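PDB 3EY5: acetyltransferase-like, GNAT family from Bacteroides thetaiotaomicron, which probably works as an N-acetyltransferase of the GNAT family, which typically moves an acetyl group from acetyl-CoA to an amine, although its own substrate is not established. Local coordinates for residues Y74-F79 and R104-E109; L132-Y137 and P150-V155. One frame throughout, in Å; residues are numbered along the deposited sequence.

Contact 1. Residues Y74-F79 and R104-E109; sequences YYVEHF and RPIVLE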
loop_
_atom_site.group_PDB
_atom_site.type_symbol
_atom_site.label_atom_id
_atom_site.label_comp_id
_atom_site.label_asym_id
_atom_site.label_seq_id
_atom_site.Cartn_x
_atom_site.Cartn_y
_atom_site.Cartn_z
ATOM N N TYR A 74 -4.683 9.489 -2.224
ATOM C CA TYR A 74 -4.447 8.106 -2.569
ATOM C C TYR A 74 -4.040 7.275 -1.328
ATOM O O TYR A 74 -3.247 7.737 -0.472
ATOM C CB TYR A 74 -3.307 8.012 -3.598
ATOM C CG TYR A 74 -3.573 8.691 -4.925
ATOM C CD1 TYR A 74 -4.528 8.198 -5.815
ATOM C CD2 TYR A 74 -2.855 9.821 -5.293
ATOM C CE1 TYR A 74 -4.771 8.838 -7.059
ATOM C CE2 TYR A 74 -3.069 10.466 -6.532
ATOM C CZ TYR A 74 -4.022 9.966 -7.402
ATOM O OH TYR A 74 -4.221 10.620 -8.592
ATOM N N TYR A 75 -4.572 6.050 -1.262
ATOM C CA TYR A 75 -4.259 5.126 -0.170
ATOM C C TYR A 75 -3.485 3.950 -0.723
ATOM O O TYR A 75 -3.984 3.254 -1.634
ATOM C CB TYR A 75 -5.532 4.591 0.491
ATOM C CG TYR A 75 -5.231 3.519 1.500
ATOM C CD1 TYR A 75 -4.435 3.799 2.631
ATOM C CD2 TYR A 75 -5.711 2.215 1.331
ATOM C CE1 TYR A 75 -4.139 2.815 3.553
ATOM C CE2 TYR A 75 -5.424 1.216 2.270
ATOM C CZ TYR A 75 -4.622 1.536 3.365
ATOM O OH TYR A 75 -4.340 0.588 4.329
ATOM N N VAL A 76 -2.269 3.747 -0.219
ATOM C CA VAL A 76 -1.455 2.639 -0.692
ATOM C C VAL A 76 -1.798 1.381 0.136
ATOM O O VAL A 76 -1.578 1.330 1.373
ATOM C CB VAL A 76 0.073 2.950 -0.690
ATOM C CG1 VAL A 76 0.848 1.674 -0.959
ATOM C CG2 VAL A 76 0.419 4.035 -1.765
ATOM N N GLU A 77 -2.379 0.383 -0.524
ATOM C CA GLU A 77 -2.805 -0.813 0.211
ATOM C C GLU A 77 -1.628 -1.790 0.373
ATOM O O GLU A 77 -1.210 -2.085 1.503
ATOM C CB GLU A 77 -4.037 -1.463 -0.447
ATOM C CG GLU A 77 -4.920 -2.211 0.536
ATOM C CD GLU A 77 -5.981 -3.070 -0.142
ATOM O OE1 GLU A 77 -6.355 -2.767 -1.277
ATOM O OE2 GLU A 77 -6.441 -4.063 0.452
ATOM N N HIS A 78 -1.058 -2.268 -0.726
ATOM C CA HIS A 78 0.168 -3.039 -0.602
ATOM C C HIS A 78 1.229 -2.554 -1.528
ATOM O O HIS A 78 0.966 -2.026 -2.599
ATOM C CB HIS A 78 -0.065 -4.506 -0.890
ATOM C CG HIS A 78 -0.984 -5.159 0.077
ATOM N ND1 HIS A 78 -2.296 -5.434 -0.220
ATOM C CD2 HIS A 78 -0.790 -5.559 1.346
ATOM C CE1 HIS A 78 -2.874 -5.996 0.822
ATOM N NE2 HIS A 78 -1.980 -6.088 1.788
ATOM N N PHE A 79 2.449 -2.755 -1.079
ATOM C CA PHE A 79 3.579 -2.295 -1.790
ATOM C C PHE A 79 4.723 -3.260 -1.465
ATOM O O PHE A 79 5.059 -3.432 -0.300
ATOM C CB PHE A 79 3.903 -0.882 -1.307
ATOM C CG PHE A 79 5.177 -0.356 -1.831
ATOM C CD1 PHE A 79 6.222 -0.042 -0.953
ATOM C CD2 PHE A 79 5.356 -0.176 -3.193
ATOM C CE1 PHE A 79 7.455 0.451 -1.442
ATOM C CE2 PHE A 79 6.574 0.332 -3.705
ATOM C CZ PHE A 79 7.623 0.644 -2.827
ATOM N N ARG A 104 -1.466 13.875 -5.810
ATOM C CA ARG A 104 -2.318 14.147 -4.634
ATOM C C ARG A 104 -1.700 13.478 -3.385
ATOM O O ARG A 104 -0.857 12.600 -3.534
ATOM C CB ARG A 104 -3.758 13.695 -4.865
ATOM C CG ARG A 104 -4.296 13.999 -6.265
ATOM C CD ARG A 104 -5.772 13.657 -6.351
ATOM N NE ARG A 104 -6.284 13.784 -7.715
ATOM C CZ ARG A 104 -6.650 14.949 -8.266
ATOM N NH1 ARG A 104 -7.099 14.987 -9.510
ATOM N NH2 ARG A 104 -6.564 16.089 -7.582
ATOM N N PRO A 105 -2.094 13.902 -2.163
ATOM C CA PRO A 105 -1.514 13.275 -0.942
ATOM C C PRO A 105 -1.626 11.730 -0.919
ATOM O O PRO A 105 -2.564 11.134 -1.483
ATOM C CB PRO A 105 -2.321 13.888 0.193
ATOM C CG PRO A 105 -2.862 15.259 -0.405
ATOM C CD PRO A 105 -3.135 14.913 -1.836
ATOM N N ILE A 106 -0.624 11.095 -0.340
ATOM C CA ILE A 106 -0.526 9.625 -0.371
ATOM C C ILE A 106 -0.587 9.182 1.070
ATOM O O ILE A 106 0.168 9.690 1.905
ATOM C CB ILE A 106 0.795 9.140 -0.949
ATOM C CG1 ILE A 106 1.011 9.674 -2.368
ATOM C CG2 ILE A 106 0.862 7.566 -0.929
ATOM C CD1 ILE A 106 2.375 9.335 -2.895
ATOM N N VAL A 107 -1.494 8.257 1.346
ATOM C CA VAL A 107 -1.628 7.709 2.683
ATOM C C VAL A 107 -1.232 6.242 2.631
ATOM O O VAL A 107 -1.639 5.513 1.720
ATOM C CB VAL A 107 -3.070 7.859 3.232
ATOM C CG1 VAL A 107 -3.166 7.315 4.671
ATOM C CG2 VAL A 107 -3.564 9.364 3.145
ATOM N N LEU A 108 -0.433 5.815 3.606
ATOM C CA LEU A 108 -0.222 4.359 3.844
ATOM C C LEU A 108 -0.261 4.016 5.359
ATOM O O LEU A 108 -0.232 4.925 6.204
ATOM C CB LEU A 108 1.075 3.894 3.202
ATOM C CG LEU A 108 2.341 4.650 3.657
ATOM C CD1 LEU A 108 2.723 4.283 5.055
ATOM C CD2 LEU A 108 3.477 4.294 2.766
ATOM N N GLU A 109 -0.371 2.729 5.683
ATOM C CA GLU A 109 -0.304 2.252 7.081
ATOM C C GLU A 109 1.054 1.604 7.349
ATOM O O GLU A 109 1.617 0.930 6.459
ATOM C CB GLU A 109 -1.374 1.210 7.378
ATOM C CG GLU A 109 -2.766 1.496 6.820
ATOM C CD GLU A 109 -3.776 0.392 7.180
ATOM O OE1 GLU A 109 -3.370 -0.585 7.849
ATOM O OE2 GLU A 109 -4.974 0.481 6.801
HETATM O O HOH W 1 -2.160 12.500 -8.854
HETATM O O HOH W 2 -0.438 0.993 3.515
#
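Tyr-74 O is gripped twice from the strand beside it: Val-107 N donates a nearly straight hydrogen bond of 2.6 Å, and the CA-H of Ile-106 adds a weaker contact. Val-107 O returns the pattern, taking the N-H of Val-76 at 2.7 Å and the CA-H of Tyr-75, while Tyr-74 N bonds to Pro-105 O. This is parallel pairing, but the segments' axes already stand 32° apart. A water accepts from Glu-109 N at 2.8 Å.

The beta-branched pair Val-76 and Ile-106 suits one face of the strands, their CG2 methyls meeting at 3.7 Å. On the other, Tyr-75 has CG anti to its N (chi1 173°), which carries the ring past Val-107 O toward Glu-109, whose CG lies at the ring edge. Tyr-75 OH stands 2.6 Å from Glu-109 OE2 and hydrogen-bonds to Tyr-177 OH; the carboxylate has Tyr-137 as a partner. A phenylalanine here would probably leave Tyr-177 OH without this partner and take the hydroxyl from beside Glu-109 OE2. At the strand start, Tyr-74 CE2 rests on Arg-104 CB at 3.7 Å.

Helix 90-101 links strands 74-81 and 106-110 as a beta-alpha-beta unit; strands 60-69 and 149-156 flank the pair, with a classic beta bulge where Glu-77 and His-78 face Thr-66, and helix 161-176 packs on Tyr-75.

Contact 2. Residues L132-Y137 and P150-V155; sequences LWEKDY and PMYLMV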
loop_
_atom_site.group_PDB
_atom_site.type_symbol
_atom_site.label_atom_id
_atom_site.label_comp_id
_atom_site.label_asym_id
_atom_site.label_seq_id
_atom_site.Cartn_x
_atom_site.Cartn_y
_atom_site.Cartn_z
ATOM N N LEU A 132 4.695 10.936 9.953
ATOM C CA LEU A 132 4.020 9.997 10.854
ATOM C C LEU A 132 2.840 10.623 11.626
ATOM O O LEU A 132 3.020 11.608 12.326
ATOM C CB LEU A 132 5.007 9.394 11.844
ATOM C CG LEU A 132 4.359 8.403 12.824
ATOM C CD1 LEU A 132 3.834 7.196 12.066
ATOM C CD2 LEU A 132 5.347 7.982 13.912
ATOM N N TRP A 133 1.640 10.044 11.481
ATOM C CA TRP A 133 0.483 10.412 12.285
ATOM C C TRP A 133 0.369 9.513 13.517
ATOM O O TRP A 133 0.236 8.272 13.406
ATOM C CB TRP A 133 -0.776 10.336 11.430
ATOM C CG TRP A 133 -0.909 11.515 10.502
ATOM C CD1 TRP A 133 0.015 12.553 10.311
ATOM C CD2 TRP A 133 -2.001 11.799 9.635
ATOM N NE1 TRP A 133 -0.462 13.435 9.375
ATOM C CE2 TRP A 133 -1.692 13.006 8.946
ATOM C CE3 TRP A 133 -3.212 11.151 9.357
ATOM C CZ2 TRP A 133 -2.549 13.562 7.999
ATOM C CZ3 TRP A 133 -4.056 11.707 8.412
ATOM C CH2 TRP A 133 -3.724 12.900 7.749
ATOM N N GLU A 134 0.450 10.144 14.688
ATOM C CA GLU A 134 0.378 9.468 15.985
ATOM C C GLU A 134 -1.066 9.286 16.448
ATOM O O GLU A 134 -1.372 9.530 17.617
ATOM C CB GLU A 134 1.098 10.313 17.040
ATOM C CG GLU A 134 2.284 11.113 16.526
ATOM C CD GLU A 134 3.596 10.443 16.859
ATOM O OE1 GLU A 134 4.639 11.143 16.876
ATOM O OE2 GLU A 134 3.572 9.213 17.116
ATOM N N LYS A 135 -1.957 8.912 15.550
ATOM C CA LYS A 135 -3.341 8.788 15.921
ATOM C C LYS A 135 -3.521 7.322 16.243
ATOM O O LYS A 135 -2.793 6.489 15.736
ATOM C CB LYS A 135 -4.224 9.250 14.752
ATOM C CG LYS A 135 -4.019 10.729 14.420
ATOM C CD LYS A 135 -4.877 11.575 15.344
ATOM C CE LYS A 135 -4.392 12.999 15.499
ATOM N NZ LYS A 135 -5.498 13.759 16.232
ATOM N N ASP A 136 -4.482 7.002 17.089
ATOM C CA ASP A 136 -4.683 5.624 17.487
ATOM C C ASP A 136 -5.435 4.845 16.370
ATOM O O ASP A 136 -6.591 4.451 16.539
ATOM C CB ASP A 136 -5.465 5.577 18.809
ATOM C CG ASP A 136 -5.536 4.166 19.404
ATOM O OD1 ASP A 136 -4.624 3.339 19.110
ATOM O OD2 ASP A 136 -6.502 3.877 20.167
ATOM N N TYR A 137 -4.765 4.625 15.242
ATOM C CA TYR A 137 -5.345 3.926 14.107
ATOM C C TYR A 137 -5.301 2.367 14.274
ATOM O O TYR A 137 -4.345 1.815 14.851
ATOM C CB TYR A 137 -4.596 4.334 12.841
ATOM C CG TYR A 137 -5.172 3.656 11.610
ATOM C CD1 TYR A 137 -6.414 4.028 11.116
ATOM C CD2 TYR A 137 -4.479 2.658 10.954
ATOM C CE1 TYR A 137 -6.981 3.409 9.979
ATOM C CE2 TYR A 137 -5.024 2.024 9.826
ATOM C CZ TYR A 137 -6.294 2.390 9.358
ATOM O OH TYR A 137 -6.852 1.777 8.224
ATOM N N PRO A 150 -3.249 -2.792 15.343
ATOM C CA PRO A 150 -2.798 -1.443 15.694
ATOM C C PRO A 150 -1.764 -0.984 14.650
ATOM O O PRO A 150 -0.937 -1.782 14.259
ATOM C CB PRO A 150 -2.147 -1.624 17.072
ATOM C CG PRO A 150 -2.395 -3.067 17.475
ATOM C CD PRO A 150 -2.707 -3.834 16.230
HETATM N N MSE A 151 -1.873 0.238 14.139
HETATM C CA MSE A 151 -0.965 0.717 13.096
HETATM C C MSE A 151 -0.906 2.183 13.236
HETATM O O MSE A 151 -1.610 2.754 14.051
HETATM C CB MSE A 151 -1.510 0.433 11.706
HETATM C CG MSE A 151 -1.878 -0.988 11.548
HETATM SE SE MSE A 151 -0.366 -2.063 10.957
HETATM C CE MSE A 151 -1.440 -2.328 9.381
ATOM N N TYR A 152 -0.077 2.814 12.425
ATOM C CA TYR A 152 -0.088 4.272 12.320
ATOM C C TYR A 152 -0.267 4.561 10.863
ATOM O O TYR A 152 0.167 3.789 9.998
ATOM C CB TYR A 152 1.237 4.891 12.791
ATOM C CG TYR A 152 1.388 4.979 14.291
ATOM C CD1 TYR A 152 0.253 5.175 15.124
ATOM C CD2 TYR A 152 2.648 4.919 14.888
ATOM C CE1 TYR A 152 0.390 5.280 16.518
ATOM C CE2 TYR A 152 2.797 5.026 16.266
ATOM C CZ TYR A 152 1.676 5.197 17.070
ATOM O OH TYR A 152 1.828 5.281 18.430
ATOM N N LEU A 153 -0.851 5.702 10.582
ATOM C CA LEU A 153 -0.884 6.186 9.195
ATOM C C LEU A 153 0.323 7.088 8.990
ATOM O O LEU A 153 0.808 7.729 9.923
ATOM C CB LEU A 153 -2.150 6.975 8.903
ATOM C CG LEU A 153 -3.507 6.286 9.029
ATOM C CD1 LEU A 153 -4.576 7.385 8.756
ATOM C CD2 LEU A 153 -3.637 5.087 8.024
HETATM N N MSE A 154 0.785 7.133 7.756
HETATM C CA MSE A 154 1.888 8.001 7.395
HETATM C C MSE A 154 1.475 8.652 6.112
HETATM O O MSE A 154 0.906 7.990 5.243
HETATM C CB MSE A 154 3.158 7.190 7.208
HETATM C CG MSE A 154 3.711 6.674 8.511
HETATM SE SE MSE A 154 5.535 6.201 8.279
HETATM C CE MSE A 154 6.218 8.033 8.187
ATOM N N VAL A 155 1.731 9.960 6.028
ATOM C CA VAL A 155 1.183 10.764 4.947
ATOM C C VAL A 155 2.246 11.562 4.206
ATOM O O VAL A 155 3.136 12.158 4.808
ATOM C CB VAL A 155 0.046 11.693 5.484
ATOM C CG1 VAL A 155 -0.646 12.434 4.343
ATOM C CG2 VAL A 155 -0.965 10.840 6.227
HETATM O O HOH W 3 -1.895 7.166 12.783
#
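Two backbone hydrogen bonds tie the antiparallel segments near their ends: Trp-133 N to Leu-153 O at 2.9 Å, and Met-151 N to Tyr-137 O, where the donor sits well above the carbonyl plane. Between them the chain turns a corner at Lys-135, and a water enters, accepting from Leu-153 N at 2.8 Å and donating to Lys-135 O.

Two CH-pi contacts carry much of the side-chain packing, flat rings suiting branched methyls. Val-155 CG2 lies over the six-membered ring of Trp-133, 3.5 Å from its centroid, and Leu-153 CD2 sits over the Tyr-137 ring at 3.8 Å. Tyr-137 holds CG opposite its backbone N (chi1 -179°), which turns a face to that methyl and an edge to Met-151 CB.

Aliphatic packing fills the other face, where Leu-132 CD1 wedges between Tyr-152 CB at 3.5 Å and CG of Met-154, here selenomethionine. The Tyr-152 ring turns its edge to Lys-135 O and one face to Glu-134 CA.

Tyr-137 O and Met-151 O, two acceptors, approach to 3.0 Å. Arg-112 donates to both and also pairs with Asp-136. The chemistry thus implies a strand edge with little backbone bonding, held largely by aromatic and aliphatic packing, with water and a guanidinium serving carbonyls where the strands part.

Contacts 1 and 2 follow one another along the chain, their centres about 12 Å apart, and belong to one sheet because strands 106-110 and 149-156 are neighbours. Leu-108 O and Met-154 N, 2.9 Å apart, probably form one of the hydrogen bonds that join them. Tyr-137 OH lies 2.7 Å from Glu-109 OE2, so the tyrosine packed in contact 2 probably helps position the carboxylate of contact 1. In GNAT enzymes acetyl-CoA is bound between the strands equivalent to 74-81 and 106-110 where they splay apart; contact 1 is consistent with the root of that cleft, and contact 2 lies in the adjoining C-terminal part of the sheet, partly in the hairpin of strands 136-139 and 149-156.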